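Local coordinates for protein leucine--trna ligase (Agrobacterium radiobacter, PDB 5AH5) that probably joins leucine to its cognate tRNA at the expense of ATP, as a class I aminoacyl-tRNA synthetase that also carries an editing domain, at residues D249-C254 with A333-P338; S433-I438 with C473-G478. All blocks are in the same frame, centred on the assembly; numbering follows the deposited sequence.

Contact 1: D249-C254 with A333-P338. With nucleotides of chain D.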
ATOM      1  N   ASP B 249      10.584 -38.757  10.544  1.00120.89           N
ATOM      2  CA  ASP B 249      10.360 -39.825  11.523  1.00120.32           C
ATOM      3  C   ASP B 249       9.705 -41.099  10.950  1.00117.99           C
ATOM      4  O   ASP B 249      10.165 -42.197  11.250  1.00127.51           O
ATOM      5  CB  ASP B 249       9.591 -39.298  12.763  1.00118.13           C
ATOM      6  CG  ASP B 249       8.230 -38.693  12.425  1.00113.77           C
ATOM      7  OD1 ASP B 249       7.227 -39.435  12.370  1.00110.25           O
ATOM      8  OD2 ASP B 249       8.154 -37.458  12.264  1.00109.23           O
ATOM      9  N   THR B 250       8.695 -40.968  10.092  1.00106.69           N
ATOM     10  CA  THR B 250       8.024 -42.141   9.509  1.00106.38           C
ATOM     11  C   THR B 250       8.670 -42.693   8.207  1.00101.97           C
ATOM     12  O   THR B 250       7.973 -43.313   7.402  1.00104.48           O
ATOM     13  CB  THR B 250       6.530 -41.829   9.251  1.00107.43           C
ATOM     14  OG1 THR B 250       6.430 -40.715   8.363  1.00110.25           O
ATOM     15  CG2 THR B 250       5.791 -41.498  10.551  1.00107.44           C
ATOM     16  N   LEU B 251       9.986 -42.523   8.025  1.00 96.59           N
ATOM     17  CA  LEU B 251      10.684 -42.890   6.764  1.00103.03           C
ATOM     18  C   LEU B 251      10.672 -44.386   6.403  1.00109.55           C
ATOM     19  O   LEU B 251      10.445 -44.764   5.240  1.00102.91           O
ATOM     20  CB  LEU B 251      12.143 -42.398   6.802  1.00103.28           C
ATOM     21  CG  LEU B 251      13.085 -42.723   5.633  1.00103.14           C
ATOM     22  CD1 LEU B 251      12.473 -42.356   4.286  1.00103.93           C
ATOM     23  CD2 LEU B 251      14.418 -42.004   5.824  1.00102.82           C
ATOM     24  N   ALA B 252      10.955 -45.227   7.394  1.00116.09           N
ATOM     25  CA  ALA B 252      10.878 -46.680   7.225  1.00119.84           C
ATOM     26  C   ALA B 252       9.418 -47.157   7.094  1.00115.71           C
ATOM     27  O   ALA B 252       9.155 -48.224   6.535  1.00119.58           O
ATOM     28  CB  ALA B 252      11.578 -47.385   8.381  1.00121.38           C
ATOM     29  N   GLY B 253       8.474 -46.361   7.596  1.00106.54           N
ATOM     30  CA  GLY B 253       7.058 -46.641   7.434  1.00101.94           C
ATOM     31  C   GLY B 253       6.480 -46.434   6.043  1.00102.65           C
ATOM     32  O   GLY B 253       5.284 -46.657   5.865  1.00110.13           O
ATOM     33  N   CYS B 254       7.280 -46.019   5.053  1.00103.76           N
ATOM     34  CA  CYS B 254       6.731 -45.697   3.726  1.00114.82           C
ATOM     35  C   CYS B 254       6.412 -46.946   2.906  1.00117.37           C
ATOM     36  O   CYS B 254       7.304 -47.722   2.566  1.00120.38           O
ATOM     37  CB  CYS B 254       7.622 -44.704   2.942  1.00120.88           C
ATOM     38  SG  CYS B 254       9.169 -45.289   2.196  1.00120.82           S
ATOM     39  N   ALA B 333       7.524 -34.555  -5.110  1.00 91.03           N
ATOM     40  CA  ALA B 333       7.541 -35.979  -4.774  1.00 93.71           C
ATOM     41  C   ALA B 333       7.113 -36.130  -3.309  1.00 88.34           C
ATOM     42  O   ALA B 333       7.569 -35.360  -2.457  1.00 88.30           O
ATOM     43  CB  ALA B 333       8.943 -36.548  -4.991  1.00 95.80           C
ATOM     44  N   VAL B 334       6.230 -37.091  -3.024  1.00 85.89           N
ATOM     45  CA  VAL B 334       5.821 -37.398  -1.641  1.00 90.94           C
ATOM     46  C   VAL B 334       6.168 -38.851  -1.267  1.00103.70           C
ATOM     47  O   VAL B 334       6.652 -39.620  -2.095  1.00104.28           O
ATOM     48  CB  VAL B 334       4.334 -37.037  -1.364  1.00 88.95           C
ATOM     49  CG1 VAL B 334       3.986 -35.707  -2.017  1.00 89.41           C
ATOM     50  CG2 VAL B 334       3.375 -38.129  -1.829  1.00 90.61           C
ATOM     51  N   ILE B 335       5.871 -39.222  -0.024  1.00118.16           N
ATOM     52  CA  ILE B 335       6.546 -40.330   0.655  1.00119.69           C
ATOM     53  C   ILE B 335       5.558 -40.934   1.662  1.00125.45           C
ATOM     54  O   ILE B 335       5.619 -40.660   2.859  1.00122.51           O
ATOM     55  CB  ILE B 335       7.863 -39.787   1.288  1.00117.75           C
ATOM     56  CG1 ILE B 335       8.687 -40.873   1.978  1.00115.57           C
ATOM     57  CG2 ILE B 335       7.607 -38.615   2.240  1.00122.62           C
ATOM     58  CD1 ILE B 335      10.040 -40.367   2.448  1.00112.09           C
ATOM     59  N   GLY B 336       4.645 -41.764   1.150  1.00131.86           N
ATOM     60  CA  GLY B 336       3.359 -42.047   1.821  1.00139.67           C
ATOM     61  C   GLY B 336       3.258 -43.110   2.915  1.00142.50           C
ATOM     62  O   GLY B 336       3.916 -44.149   2.855  1.00144.44           O
ATOM     63  N   VAL B 337       2.397 -42.840   3.904  1.00144.72           N
ATOM     64  CA  VAL B 337       2.128 -43.740   5.037  1.00143.51           C
ATOM     65  C   VAL B 337       0.659 -43.606   5.491  1.00145.89           C
ATOM     66  O   VAL B 337       0.244 -42.522   5.915  1.00146.85           O
ATOM     67  CB  VAL B 337       3.020 -43.403   6.266  1.00146.84           C
ATOM     68  CG1 VAL B 337       2.799 -44.416   7.398  1.00150.38           C
ATOM     69  CG2 VAL B 337       4.495 -43.315   5.885  1.00143.75           C
ATOM     70  N   PRO B 338      -0.142 -44.689   5.369  1.00136.93           N
ATOM     71  CA  PRO B 338      -1.404 -44.815   6.134  1.00127.67           C
ATOM     72  C   PRO B 338      -1.248 -45.603   7.445  1.00113.44           C
ATOM     73  O   PRO B 338      -1.069 -45.019   8.518  1.00100.18           O
ATOM     74  CB  PRO B 338      -2.334 -45.566   5.164  1.00128.65           C
ATOM     75  CG  PRO B 338      -1.628 -45.572   3.841  1.00130.47           C
ATOM     76  CD  PRO B 338      -0.169 -45.540   4.169  1.00130.15           C
TER
ATOM     77  P     A D  84       1.637 -29.590   5.562  1.00 91.13           P
ATOM     78  OP1   A D  84       1.711 -29.409   7.032  1.00 93.73           O
ATOM     79  OP2   A D  84       2.510 -28.796   4.654  1.00 96.83           O
ATOM     80  O5'   A D  84       1.942 -31.136   5.321  1.00 93.79           O
ATOM     81  C5'   A D  84       3.303 -31.600   5.156  1.00 91.54           C
ATOM     82  C4'   A D  84       3.303 -32.976   4.538  1.00 90.39           C
ATOM     83  O4'   A D  84       2.663 -32.923   3.234  1.00 86.24           O
ATOM     84  C3'   A D  84       4.659 -33.607   4.240  1.00 88.37           C
ATOM     85  O3'   A D  84       5.265 -34.191   5.388  1.00 96.34           O
ATOM     86  C2'   A D  84       4.276 -34.672   3.226  1.00 87.59           C
ATOM     87  O2'   A D  84       3.762 -35.820   3.883  1.00 92.11           O
ATOM     88  C1'   A D  84       3.198 -33.943   2.409  1.00 76.51           C
ATOM     89  N9    A D  84       3.649 -33.338   1.152  1.00 65.50           N
ATOM     90  C8    A D  84       4.923 -32.990   0.766  1.00 67.06           C
ATOM     91  N7    A D  84       4.993 -32.493  -0.448  1.00 63.87           N
ATOM     92  C5    A D  84       3.675 -32.506  -0.888  1.00 62.38           C
ATOM     93  C6    A D  84       3.078 -32.106  -2.098  1.00 62.83           C
ATOM     94  N6    A D  84       3.757 -31.578  -3.121  1.00 70.07           N
ATOM     95  N1    A D  84       1.740 -32.256  -2.218  1.00 61.34           N
ATOM     96  C2    A D  84       1.055 -32.774  -1.186  1.00 61.69           C
ATOM     97  N3    A D  84       1.502 -33.176   0.004  1.00 64.23           N
ATOM     98  C4    A D  84       2.838 -33.024   0.086  1.00 64.66           C
TER

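Contact 2: S433-I438 with C473-G478. With ZN (zinc ion), chain H.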
ATOM      1  N   SER B 433      18.264 -16.654 -34.553  1.00 55.78           N
ATOM      2  CA  SER B 433      18.418 -18.111 -34.758  1.00 56.82           C
ATOM      3  C   SER B 433      19.877 -18.568 -34.552  1.00 56.67           C
ATOM      4  O   SER B 433      20.103 -19.604 -33.941  1.00 61.54           O
ATOM      5  CB  SER B 433      17.841 -18.558 -36.114  1.00 55.97           C
ATOM      6  OG  SER B 433      18.157 -17.658 -37.171  1.00 60.20           O
ATOM      7  N   GLU B 434      20.856 -17.770 -34.992  1.00 68.78           N
ATOM      8  CA  GLU B 434      22.297 -18.019 -34.681  1.00 71.70           C
ATOM      9  C   GLU B 434      22.589 -17.814 -33.173  1.00 74.24           C
ATOM     10  O   GLU B 434      22.812 -18.776 -32.446  1.00 77.92           O
ATOM     11  CB  GLU B 434      23.251 -17.109 -35.510  1.00 81.04           C
ATOM     12  CG  GLU B 434      23.108 -17.075 -37.043  1.00 83.91           C
ATOM     13  CD  GLU B 434      23.875 -15.907 -37.705  1.00 94.10           C
ATOM     14  OE1 GLU B 434      24.992 -15.560 -37.240  1.00 95.63           O
ATOM     15  OE2 GLU B 434      23.376 -15.330 -38.709  1.00 88.65           O
ATOM     16  N   CYS B 435      22.523 -16.564 -32.702  1.00 70.20           N
ATOM     17  CA  CYS B 435      23.100 -16.173 -31.398  1.00 58.22           C
ATOM     18  C   CYS B 435      22.222 -16.418 -30.160  1.00 58.23           C
ATOM     19  O   CYS B 435      22.742 -16.402 -29.038  1.00 55.32           O
ATOM     20  CB  CYS B 435      23.477 -14.705 -31.441  1.00 56.26           C
ATOM     21  SG  CYS B 435      24.282 -14.191 -32.985  1.00 57.79           S
ATOM     22  N   GLY B 436      20.920 -16.644 -30.332  1.00 51.86           N
ATOM     23  CA  GLY B 436      20.005 -16.789 -29.178  1.00 53.68           C
ATOM     24  C   GLY B 436      19.400 -15.452 -28.748  1.00 53.08           C
ATOM     25  O   GLY B 436      19.074 -14.609 -29.612  1.00 52.30           O
ATOM     26  N   THR B 437      19.238 -15.233 -27.432  1.00 50.22           N
ATOM     27  CA  THR B 437      18.494 -14.063 -26.951  1.00 52.54           C
ATOM     28  C   THR B 437      19.498 -12.925 -26.756  1.00 47.48           C
ATOM     29  O   THR B 437      20.446 -13.054 -26.011  1.00 52.14           O
ATOM     30  CB  THR B 437      17.678 -14.355 -25.658  1.00 54.56           C
ATOM     31  OG1 THR B 437      18.569 -14.482 -24.549  1.00 56.35           O
ATOM     32  CG2 THR B 437      16.865 -15.646 -25.792  1.00 51.07           C
ATOM     33  N   ILE B 438      19.290 -11.806 -27.421  1.00 43.10           N
ATOM     34  CA  ILE B 438      20.265 -10.725 -27.401  1.00 43.85           C
ATOM     35  C   ILE B 438      19.624  -9.424 -26.992  1.00 42.51           C
ATOM     36  O   ILE B 438      18.574  -9.053 -27.541  1.00 39.67           O
ATOM     37  CB  ILE B 438      20.931 -10.536 -28.801  1.00 44.67           C
ATOM     38  CG1 ILE B 438      21.536 -11.866 -29.272  1.00 42.28           C
ATOM     39  CG2 ILE B 438      22.001  -9.440 -28.768  1.00 47.48           C
ATOM     40  CD1 ILE B 438      22.725 -12.349 -28.466  1.00 44.18           C
ATOM     41  N   CYS B 473      19.998  -8.680 -35.675  1.00 47.75           N
ATOM     42  CA  CYS B 473      20.682  -9.179 -34.511  1.00 48.22           C
ATOM     43  C   CYS B 473      21.847  -8.226 -34.196  1.00 57.86           C
ATOM     44  O   CYS B 473      22.699  -7.981 -35.075  1.00 54.25           O
ATOM     45  CB  CYS B 473      21.219 -10.569 -34.754  1.00 46.42           C
ATOM     46  SG  CYS B 473      22.196 -11.090 -33.357  1.00 51.43           S
ATOM     47  N   PRO B 474      21.881  -7.651 -32.969  1.00 61.19           N
ATOM     48  CA  PRO B 474      22.970  -6.682 -32.637  1.00 56.00           C
ATOM     49  C   PRO B 474      24.355  -7.325 -32.451  1.00 54.52           C
ATOM     50  O   PRO B 474      25.340  -6.607 -32.440  1.00 55.73           O
ATOM     51  CB  PRO B 474      22.505  -6.033 -31.325  1.00 58.64           C
ATOM     52  CG  PRO B 474      21.114  -6.547 -31.074  1.00 61.96           C
ATOM     53  CD  PRO B 474      20.947  -7.826 -31.842  1.00 60.16           C
ATOM     54  N   GLN B 475      24.407  -8.645 -32.261  1.00 55.67           N
ATOM     55  CA  GLN B 475      25.653  -9.397 -32.218  1.00 62.31           C
ATOM     56  C   GLN B 475      26.198  -9.722 -33.645  1.00 69.60           C
ATOM     57  O   GLN B 475      27.267  -9.228 -34.026  1.00 62.49           O
ATOM     58  CB  GLN B 475      25.445 -10.658 -31.402  1.00 61.05           C
ATOM     59  CG  GLN B 475      26.725 -11.386 -31.075  1.00 71.53           C
ATOM     60  CD  GLN B 475      26.534 -12.359 -29.935  1.00 83.85           C
ATOM     61  OE1 GLN B 475      26.466 -13.569 -30.149  1.00 92.38           O
ATOM     62  NE2 GLN B 475      26.411 -11.832 -28.712  1.00 92.77           N
ATOM     63  N   CYS B 476      25.463 -10.504 -34.441  1.00 65.83           N
ATOM     64  CA  CYS B 476      25.955 -10.903 -35.775  1.00 65.30           C
ATOM     65  C   CYS B 476      25.577  -9.965 -36.923  1.00 68.37           C
ATOM     66  O   CYS B 476      26.273  -9.931 -37.929  1.00 74.44           O
ATOM     67  CB  CYS B 476      25.505 -12.326 -36.112  1.00 65.81           C
ATOM     68  SG  CYS B 476      23.802 -12.467 -36.675  1.00 67.42           S
ATOM     69  N   GLY B 477      24.480  -9.222 -36.800  1.00 65.23           N
ATOM     70  CA  GLY B 477      23.983  -8.429 -37.918  1.00 56.88           C
ATOM     71  C   GLY B 477      22.992  -9.149 -38.838  1.00 53.63           C
ATOM     72  O   GLY B 477      22.438  -8.511 -39.734  1.00 56.41           O
ATOM     73  N   GLY B 478      22.757 -10.451 -38.647  1.00 49.59           N
ATOM     74  CA  GLY B 478      21.713 -11.200 -39.410  1.00 53.98           C
ATOM     75  C   GLY B 478      20.270 -10.697 -39.219  1.00 60.95           C
ATOM     76  O   GLY B 478      20.015  -9.728 -38.449  1.00 56.54           O
TER
HETATM   77 ZN    ZN H 900      22.885 -13.102 -34.334  1.00 63.66          ZN

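Contact 1: D249-C254 with A333-P338
Val337 turns its side chain onto the type I beta turn that runs from Leu251 to Cys254, and its CG2 lies 3.4 Å from the carbonyl oxygen O of Gly253. CG1 reaches the same oxygen from the other branch, so the fork of the valine closes over one carbonyl, while CG2 also borders the backbone of Thr250. The hydroxyl of Thr250 is engaged elsewhere, with the carbonyl of Arg247. Beside this, Ile335 stretches out with CG1 anti to its backbone N (chi1 -178°) and chi2 also extended, which carries CD1 to 3.6 Å from CD1 of Leu251; the two side chains meet at a slant, methyl to methyl. CG1 of the same isoleucine passes CB of Cys254 at 4.1 Å. Between the Val337 and Ile335 contacts the backbones come close: CA of Cys254 makes a CA-H...O contact with O of Gly336 at 3.3 Å. No hydrogen bond crosses between the segments. On the 333-338 side, Val334 sets CG1 3.4 Å from C5 of the base of A84 of chain D. This is the editing domain, where the loop joining strands 243-245 and 257-259 packs against 335-337, next to the short strand at 333-334, which pairs antiparallel with 257-259.

Contact 2: S433-I438 with C473-G478
Cys435 and Gln475 meet beside the zinc ion, and the glutamine is worth following outward. Its CG stands anti to the backbone N (chi1 -169°) and the chain stays extended beyond it, which points the side chain toward 433-438. CB of Gln475 passes SG of Cys435 at 4.0 Å, and CG keeps beside the same sulfur. At CD the path divides between two neighbours, CB of Cys435 and CD1 of Ile438. The amide oxygen OE1 of Gln475 lies 3.4 Å from CB of Cys435, whereas NE2 of the same amide lies 3.7 Å from CD1 of Ile438. Ile438 crosses the glutamine at about a right angle, and its other branch, CG2, rests on the proline ring, 3.6 Å from CD of Pro474.

The metal joins the two segments more firmly than this packing does. The zinc ion ZN is bound by Cys435 SG at 2.2 Å and by Cys473 SG at 2.3 Å. The bond from ZN to Cys476 SG is longer, 2.6 Å, and Cys432 supplies the fourth thiolate. Two of the sulfurs also accept backbone N-H bonds, from Cys476 N to Cys473 SG and from Gly478 N to Cys476 SG, which would temper the negative charge gathered there. The carboxylate of Glu434 lies against SG of Cys476, a neighbour that would probably add to that charge.

In the fold, 433-437 turns back from strand 425-432 into strand 438-439, which Ile438 begins, and the loop 473-478 follows strand 470-472 and leads into 479-482. Strand 425-432 pairs antiparallel with both 438-439 and 479-482, and Pro474 touches its Ile430. The Cys4 zinc site lies where these strands turn, at the loops that join 425-432 to 438-439 and 470-472 to 479-482.

Overall arrangement
Contact 1 and contact 2 belong to different parts of the enzyme, with centres 50 Å apart and nearest atoms about 30 Å apart. They follow one another along the chain: contact 1, in the editing domain, is complete before the chain reaches contact 2 in the synthetase part. Their centres lie about 43 and 42 Å from the centre of the chain. Their relation to the tRNA differs: contact 1 includes a residue touching a nucleotide of chain D, whereas the nearest atom of contact 2 is about 30 Å from the nucleic acid. The leucyl-sulfamoyl adenosine occupies a separate pocket, to which neither contact is known to contribute.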